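Local coordinates for protein aminotransferase, class I and II (Erwinia tasmaniensis, PDB 5Z0Q) that belongs to the class I and II aminotransferase family of PLP-dependent enzymes and binds pyridoxal-5'-phosphate in a pocket of the chain, at residues Ala189-Ala194 and Ser223-Ala228; Phe85-Lys88 and Glu92-Val95; Ser333-Gly336 and Leu342-Glu345. All coordinates share one frame; numbering follows the deposited sequence.

Interaction 1: residues Ala189-Ala194 and Ser223-Ala228; sequences AQLRFA and SLSDDA
Leu191 carries this contact from the helix side, and its two methyl branches do most of the touching. CD1 lies 3.7 Å from the methyl group CB of Ala228. CD2 lies 4.0 Å from CD1 of Leu224 and also reaches CB of Ala228. The two leucines slide past each other in opposite directions, so their flanks meet as well as their ends: CB of Leu191 is 4.1 Å from CD1 of Leu224. The torsion of Leu191 explains its reach. CG is turned anti to the backbone N (chi1 174°), which sends the forked end out from the helix between Leu224 and Ala228.

The polar groups here are neighbours of the leucine and make no bond to it. Ser225 OG comes within 3.8 Å of Leu191 CD2. Its hydrogen bond is local: Ser225 is the N-cap of helix 226-229, and OG accepts a weak bond from Ala228 N at 3.4 Å. Asp227 borders the leucine, but its carboxylate is engaged elsewhere. OD2 forms a salt bridge with Arg231 and takes a weak hydrogen bond from Gln195.

The contact thus joins helix 184-197 to the start of the short helix 226-229. Phe221 also touches Leu191, and Leu187 and Glu188, one turn back on the long helix, touch Leu224. Strand 200-204 follows the long helix and strand 232-236 follows the short one; the two strands run side by side, parallel, in the large mixed sheet.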
loop_
_atom_site.group_PDB
_atom_site.type_symbol
_atom_site.label_atom_id
_atom_site.label_comp_id
_atom_site.label_asym_id
_atom_site.label_seq_id
_atom_site.Cartn_x
_atom_site.Cartn_y
_atom_site.Cartn_z
ATOM N N ALA A 189 -2.289 -14.874 -31.467
ATOM C CA ALA A 189 -1.818 -13.845 -32.387
ATOM C C ALA A 189 -1.034 -12.770 -31.647
ATOM O O ALA A 189 0.013 -12.315 -32.125
ATOM C CB ALA A 189 -2.998 -13.230 -33.140
ATOM N N GLN A 190 -1.525 -12.350 -30.479
ATOM C CA GLN A 190 -0.786 -11.393 -29.664
ATOM C C GLN A 190 0.525 -11.986 -29.162
ATOM O O GLN A 190 1.506 -11.255 -28.981
ATOM C CB GLN A 190 -1.648 -10.930 -28.490
ATOM C CG GLN A 190 -2.959 -10.287 -28.909
ATOM C CD GLN A 190 -3.910 -10.085 -27.746
ATOM O OE1 GLN A 190 -3.646 -10.532 -26.630
ATOM N NE2 GLN A 190 -5.024 -9.409 -28.004
ATOM N N LEU A 191 0.560 -13.301 -28.931
ATOM C CA LEU A 191 1.805 -13.945 -28.529
ATOM C C LEU A 191 2.814 -13.953 -29.671
ATOM O O LEU A 191 4.002 -13.683 -29.457
ATOM C CB LEU A 191 1.529 -15.369 -28.049
ATOM C CG LEU A 191 2.764 -16.210 -27.724
ATOM C CD1 LEU A 191 3.609 -15.533 -26.656
ATOM C CD2 LEU A 191 2.365 -17.614 -27.288
ATOM N N ARG A 192 2.361 -14.262 -30.890
ATOM C CA ARG A 192 3.265 -14.249 -32.034
ATOM C C ARG A 192 3.780 -12.845 -32.319
ATOM O O ARG A 192 4.911 -12.683 -32.793
ATOM C CB ARG A 192 2.569 -14.833 -33.266
ATOM C CG ARG A 192 2.401 -16.345 -33.208
ATOM C CD ARG A 192 1.819 -16.917 -34.494
ATOM N NE ARG A 192 0.400 -17.244 -34.364
ATOM C CZ ARG A 192 -0.581 -16.583 -34.971
ATOM N NH1 ARG A 192 -0.303 -15.557 -35.765
ATOM N NH2 ARG A 192 -1.842 -16.954 -34.789
ATOM N N PHE A 193 2.975 -11.821 -32.031
ATOM C CA PHE A 193 3.449 -10.449 -32.174
ATOM C C PHE A 193 4.540 -10.138 -31.159
ATOM O O PHE A 193 5.513 -9.442 -31.476
ATOM C CB PHE A 193 2.283 -9.473 -32.026
ATOM C CG PHE A 193 2.692 -8.026 -32.047
ATOM C CD1 PHE A 193 2.945 -7.382 -33.246
ATOM C CD2 PHE A 193 2.811 -7.308 -30.869
ATOM C CE1 PHE A 193 3.317 -6.051 -33.270
ATOM C CE2 PHE A 193 3.183 -5.976 -30.886
ATOM C CZ PHE A 193 3.435 -5.347 -32.089
ATOM N N ALA A 194 4.398 -10.646 -29.933
ATOM C CA ALA A 194 5.415 -10.411 -28.914
ATOM C C ALA A 194 6.715 -11.128 -29.252
ATOM O O ALA A 194 7.804 -10.596 -29.010
ATOM C CB ALA A 194 4.898 -10.850 -27.544
ATOM N N SER A 223 -0.437 -19.084 -20.071
ATOM C CA SER A 223 -0.808 -20.488 -20.179
ATOM C C SER A 223 -0.805 -20.998 -21.614
ATOM O O SER A 223 -1.004 -22.200 -21.827
ATOM C CB SER A 223 -2.193 -20.718 -19.561
ATOM O OG SER A 223 -3.188 -19.966 -20.234
ATOM N N LEU A 224 -0.590 -20.120 -22.597
ATOM C CA LEU A 224 -0.547 -20.555 -23.990
ATOM C C LEU A 224 0.616 -21.508 -24.228
ATOM O O LEU A 224 0.445 -22.586 -24.808
ATOM C CB LEU A 224 -0.441 -19.341 -24.912
ATOM C CG LEU A 224 -1.596 -18.341 -24.853
ATOM C CD1 LEU A 224 -1.290 -17.118 -25.703
ATOM C CD2 LEU A 224 -2.888 -19.002 -25.301
ATOM N N SER A 225 1.810 -21.124 -23.785
ATOM C CA SER A 225 2.996 -21.955 -23.910
ATOM C C SER A 225 3.958 -21.584 -22.791
ATOM O O SER A 225 3.708 -20.662 -22.009
ATOM C CB SER A 225 3.649 -21.786 -25.285
ATOM O OG SER A 225 4.145 -20.469 -25.456
ATOM N N ASP A 226 5.069 -22.314 -22.715
ATOM C CA ASP A 226 6.102 -21.988 -21.743
ATOM C C ASP A 226 6.915 -20.768 -22.151
ATOM O O ASP A 226 7.518 -20.124 -21.286
ATOM C CB ASP A 226 7.026 -23.190 -21.535
ATOM C CG ASP A 226 6.298 -24.383 -20.952
ATOM O OD1 ASP A 226 5.484 -24.189 -20.023
ATOM O OD2 ASP A 226 6.532 -25.514 -21.426
ATOM N N ASP A 227 6.941 -20.438 -23.444
ATOM C CA ASP A 227 7.605 -19.214 -23.879
ATOM C C ASP A 227 6.842 -17.982 -23.409
ATOM O O ASP A 227 7.451 -16.996 -22.977
ATOM C CB ASP A 227 7.752 -19.206 -25.399
ATOM C CG ASP A 227 8.469 -17.971 -25.908
ATOM O OD1 ASP A 227 9.714 -17.927 -25.813
ATOM O OD2 ASP A 227 7.789 -17.044 -26.400
ATOM N N ALA A 228 5.510 -18.023 -23.485
ATOM C CA ALA A 228 4.709 -16.903 -23.003
ATOM C C ALA A 228 4.855 -16.733 -21.497
ATOM O O ALA A 228 4.854 -15.606 -20.990
ATOM C CB ALA A 228 3.242 -17.106 -23.380
#

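Interaction 2: residues Phe85-Lys88 and Glu92-Val95; sequences FGWK and EWLV
Trp93 reaches the 85-88 segment with the six-membered part of its indole, and the backbone of Lys88 is what it meets first. CZ3 of Trp93 lies 3.7 Å from the carbonyl O of Lys88. The oxygen approaches the ring obliquely, and this is a van der Waals contact. CG of Trp93 is anti to the carbonyl carbon (chi1 -64°), and from there the indole extends toward the loop with its benzene end leading. The long side chain of Lys88 stays farther off, though its end bends closer to the other segment than its base does.

The meeting of the two indoles is looser. NE1 of Trp87 is 4.5 Å from CZ3 of Trp93. It lies at the edge of the Trp93 ring and near its plane, while Trp93 CZ3 comes to the Trp87 ring obliquely. The rings therefore do not stack, and at this distance the touch is marginal. The backbones remain well apart, with 10.8 Å between CA of Lys88 and CA of Trp93. The small contact is bridged mainly by the Trp93 side chain.

Other elements cover both tryptophans. Trp87 is buried against Pro220, Ala222, Ser223 and Val253. Trp93 rests on Val253 too, and on Arg260 of helix 257-267. The contact closes the connection between helix 71-83 and strand 94-97, an outermost strand of the large mixed sheet within this chain. That strand pairs antiparallel with strand 250-253, where Val95 bonds through its backbone to Ala252; just before it, Trp93 bonds likewise to Ile254.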
loop_
_atom_site.group_PDB
_atom_site.type_symbol
_atom_site.label_atom_id
_atom_site.label_comp_id
_atom_site.label_asym_id
_atom_site.label_seq_id
_atom_site.Cartn_x
_atom_site.Cartn_y
_atom_site.Cartn_z
ATOM N N PHE A 85 -8.917 -22.103 -14.947
ATOM C CA PHE A 85 -8.285 -21.631 -16.169
ATOM C C PHE A 85 -7.275 -22.608 -16.752
ATOM O O PHE A 85 -6.656 -22.289 -17.773
ATOM C CB PHE A 85 -7.602 -20.276 -15.924
ATOM C CG PHE A 85 -8.478 -19.280 -15.217
ATOM C CD1 PHE A 85 -9.558 -18.704 -15.864
ATOM C CD2 PHE A 85 -8.222 -18.924 -13.903
ATOM C CE1 PHE A 85 -10.368 -17.791 -15.214
ATOM C CE2 PHE A 85 -9.028 -18.010 -13.247
ATOM C CZ PHE A 85 -10.102 -17.443 -13.904
ATOM N N GLY A 86 -7.097 -23.781 -16.148
ATOM C CA GLY A 86 -6.146 -24.756 -16.647
ATOM C C GLY A 86 -4.729 -24.223 -16.684
ATOM O O GLY A 86 -4.088 -24.211 -17.739
ATOM N N TRP A 87 -4.232 -23.776 -15.534
ATOM C CA TRP A 87 -2.915 -23.150 -15.458
ATOM C C TRP A 87 -2.317 -23.478 -14.098
ATOM O O TRP A 87 -2.741 -22.915 -13.084
ATOM C CB TRP A 87 -3.021 -21.640 -15.663
ATOM C CG TRP A 87 -1.701 -20.946 -15.788
ATOM C CD1 TRP A 87 -0.542 -21.470 -16.281
ATOM C CD2 TRP A 87 -1.403 -19.599 -15.403
ATOM N NE1 TRP A 87 0.459 -20.531 -16.230
ATOM C CE2 TRP A 87 -0.044 -19.373 -15.696
ATOM C CE3 TRP A 87 -2.153 -18.563 -14.839
ATOM C CZ2 TRP A 87 0.582 -18.154 -15.443
ATOM C CZ3 TRP A 87 -1.531 -17.351 -14.590
ATOM C CH2 TRP A 87 -0.177 -17.157 -14.893
ATOM N N LYS A 88 -1.340 -24.383 -14.074
ATOM C CA LYS A 88 -0.684 -24.745 -12.825
ATOM C C LYS A 88 0.379 -23.708 -12.481
ATOM O O LYS A 88 1.204 -23.342 -13.326
ATOM C CB LYS A 88 -0.072 -26.144 -12.920
ATOM C CG LYS A 88 0.897 -26.353 -14.073
ATOM C CD LYS A 88 1.341 -27.806 -14.151
ATOM C CE LYS A 88 2.489 -27.990 -15.130
ATOM N NZ LYS A 88 3.714 -27.273 -14.679
ATOM N N GLU A 92 6.554 -20.016 -5.908
ATOM C CA GLU A 92 7.530 -18.931 -5.911
ATOM C C GLU A 92 7.306 -17.935 -7.042
ATOM O O GLU A 92 7.989 -16.906 -7.077
ATOM C CB GLU A 92 8.955 -19.491 -5.987
ATOM C CG GLU A 92 9.311 -20.182 -7.294
ATOM C CD GLU A 92 8.932 -21.650 -7.308
ATOM O OE1 GLU A 92 8.185 -22.086 -6.405
ATOM O OE2 GLU A 92 9.386 -22.371 -8.221
ATOM N N TRP A 93 6.376 -18.208 -7.961
ATOM C CA TRP A 93 6.054 -17.245 -9.007
ATOM C C TRP A 93 5.265 -16.057 -8.475
ATOM O O TRP A 93 5.226 -15.012 -9.133
ATOM C CB TRP A 93 5.249 -17.914 -10.124
ATOM C CG TRP A 93 5.981 -18.979 -10.875
ATOM C CD1 TRP A 93 7.286 -19.348 -10.721
ATOM C CD2 TRP A 93 5.446 -19.818 -11.905
ATOM N NE1 TRP A 93 7.596 -20.366 -11.592
ATOM C CE2 TRP A 93 6.482 -20.672 -12.330
ATOM C CE3 TRP A 93 4.190 -19.930 -12.509
ATOM C CZ2 TRP A 93 6.302 -21.624 -13.330
ATOM C CZ3 TRP A 93 4.013 -20.875 -13.503
ATOM C CH2 TRP A 93 5.063 -21.709 -13.903
ATOM N N LEU A 94 4.640 -16.191 -7.310
ATOM C CA LEU A 94 3.720 -15.177 -6.819
ATOM C C LEU A 94 4.462 -14.039 -6.131
ATOM O O LEU A 94 5.448 -14.255 -5.422
ATOM C CB LEU A 94 2.712 -15.800 -5.852
ATOM C CG LEU A 94 1.842 -16.920 -6.426
ATOM C CD1 LEU A 94 0.894 -17.458 -5.370
ATOM C CD2 LEU A 94 1.071 -16.430 -7.640
ATOM N N VAL A 95 3.978 -12.818 -6.357
ATOM C CA VAL A 95 4.448 -11.620 -5.666
ATOM C C VAL A 95 3.206 -10.819 -5.301
ATOM O O VAL A 95 2.497 -10.332 -6.189
ATOM C CB VAL A 95 5.406 -10.774 -6.518
ATOM C CG1 VAL A 95 5.770 -9.493 -5.787
ATOM C CG2 VAL A 95 6.661 -11.560 -6.863
#

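Interaction 3: residues Ser333-Gly336 and Leu342-Glu345; sequences SGLG and LFFE
Leu335 pushes one methyl group, CD1, against two phenylalanine rings at once. That methyl lies 3.9 Å from CD2 of Phe343 and 3.9 Å from CE2 of Phe344. It also meets the next atom of each ring, CE2 of Phe343 at 4.0 Å and CZ of Phe344 at 4.1 Å. Both approaches are oblique to the ring planes. The leucine side chain crosses each phenylalanine side chain at about a right angle. All of this is apolar contact.

The two rings are also set against each other. CD2 of Phe343 stands 3.8 Å above the plane of the Phe344 ring, over its centre. In turn, CE2 of Phe344 lies at the edge of the Phe343 ring, in its plane. This is a T-shaped, edge-to-face arrangement, with Phe343 giving the edge and Phe344 the face. Different first torsions bring these neighbours together: CG of Phe343 is anti to the backbone N (chi1 165°), while CG of Phe344 is anti to the carbonyl carbon (chi1 -77°). Leu335 CD1 touches the pair where the rings meet.

Phe344 is buried and also meets the ring of Phe351. Phe343 lies nearer the surface, beside His347 and the C-terminal residue Tyr389. The contact folds the loop after strand 329-331 back onto helix 340-345, which that loop leads into. Leu385 at the end of helix 371-385 touches both Leu335 and Phe343, and strand 349-353 of the smaller five-stranded sheet follows the short helix.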
loop_
_atom_site.group_PDB
_atom_site.type_symbol
_atom_site.label_atom_id
_atom_site.label_comp_id
_atom_site.label_asym_id
_atom_site.label_seq_id
_atom_site.Cartn_x
_atom_site.Cartn_y
_atom_site.Cartn_z
ATOM N N SER A 333 -20.825 9.258 -30.070
ATOM C CA SER A 333 -20.426 10.159 -31.144
ATOM C C SER A 333 -21.614 10.633 -31.971
ATOM O O SER A 333 -21.537 11.703 -32.584
ATOM C CB SER A 333 -19.401 9.480 -32.053
ATOM O OG SER A 333 -19.942 8.314 -32.649
ATOM N N GLY A 334 -22.705 9.872 -31.997
ATOM C CA GLY A 334 -23.889 10.268 -32.734
ATOM C C GLY A 334 -24.656 11.430 -32.145
ATOM O O GLY A 334 -25.632 11.877 -32.755
ATOM N N LEU A 335 -24.244 11.935 -30.980
ATOM C CA LEU A 335 -24.947 13.052 -30.361
ATOM C C LEU A 335 -24.561 14.382 -30.997
ATOM O O LEU A 335 -25.401 15.281 -31.120
ATOM C CB LEU A 335 -24.665 13.084 -28.858
ATOM C CG LEU A 335 -25.049 11.834 -28.064
ATOM C CD1 LEU A 335 -24.730 12.019 -26.588
ATOM C CD2 LEU A 335 -26.521 11.496 -28.260
ATOM N N GLY A 336 -23.303 14.526 -31.406
ATOM C CA GLY A 336 -22.838 15.768 -31.985
ATOM C C GLY A 336 -22.433 16.828 -30.988
ATOM O O GLY A 336 -22.161 17.964 -31.394
ATOM N N LEU A 342 -19.907 15.353 -20.174
ATOM C CA LEU A 342 -20.512 16.524 -19.550
ATOM C C LEU A 342 -21.974 16.674 -19.948
ATOM O O LEU A 342 -22.778 17.207 -19.174
ATOM C CB LEU A 342 -19.723 17.781 -19.920
ATOM C CG LEU A 342 -20.249 19.122 -19.402
ATOM C CD1 LEU A 342 -20.333 19.123 -17.883
ATOM C CD2 LEU A 342 -19.381 20.270 -19.896
ATOM N N PHE A 343 -22.338 16.203 -21.143
ATOM C CA PHE A 343 -23.732 16.258 -21.571
ATOM C C PHE A 343 -24.626 15.453 -20.636
ATOM O O PHE A 343 -25.625 15.964 -20.119
ATOM C CB PHE A 343 -23.857 15.748 -23.009
ATOM C CG PHE A 343 -25.267 15.419 -23.415
ATOM C CD1 PHE A 343 -26.160 16.424 -23.749
ATOM C CD2 PHE A 343 -25.697 14.102 -23.469
ATOM C CE1 PHE A 343 -27.457 16.123 -24.124
ATOM C CE2 PHE A 343 -26.992 13.795 -23.843
ATOM C CZ PHE A 343 -27.873 14.806 -24.171
ATOM N N PHE A 344 -24.277 14.185 -20.404
ATOM C CA PHE A 344 -25.094 13.337 -19.546
ATOM C C PHE A 344 -25.080 13.790 -18.092
ATOM O O PHE A 344 -26.023 13.483 -17.355
ATOM C CB PHE A 344 -24.632 11.883 -19.647
ATOM C CG PHE A 344 -25.075 11.193 -20.905
ATOM C CD1 PHE A 344 -26.390 10.783 -21.056
ATOM C CD2 PHE A 344 -24.180 10.948 -21.932
ATOM C CE1 PHE A 344 -26.805 10.146 -22.211
ATOM C CE2 PHE A 344 -24.588 10.311 -23.090
ATOM C CZ PHE A 344 -25.904 9.908 -23.228
ATOM N N GLU A 345 -24.041 14.509 -17.661
ATOM C CA GLU A 345 -24.013 15.008 -16.290
ATOM C C GLU A 345 -25.105 16.044 -16.059
ATOM O O GLU A 345 -25.745 16.055 -15.002
ATOM C CB GLU A 345 -22.640 15.592 -15.965
ATOM C CG GLU A 345 -21.565 14.549 -15.734
ATOM C CD GLU A 345 -20.244 15.161 -15.320
ATOM O OE1 GLU A 345 -19.985 16.325 -15.694
ATOM O OE2 GLU A 345 -19.469 14.481 -14.614
#

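Interactions 1 and 2 are neighbours at the large mixed sheet, with centres 16 Å apart. They touch directly, since Ser223 CB of interaction 1 packs on Trp87 CD1 of interaction 2 at 3.7 Å. Interaction 3 lies beside the smaller sheet, in the loop and helix between two of its strands; its centre is about 40 Å from that of interaction 1 and 43 Å from that of interaction 2. All three are partly buried. Interaction 1 joins two helices distant in sequence through aliphatic groups, beside a capped helix start. Interactions 2 and 3 each close a short connection between consecutive elements. Aromatic rings serve in both, but in interaction 2 the nearest partner is a backbone carbonyl, whereas interaction 3 is wholly apolar.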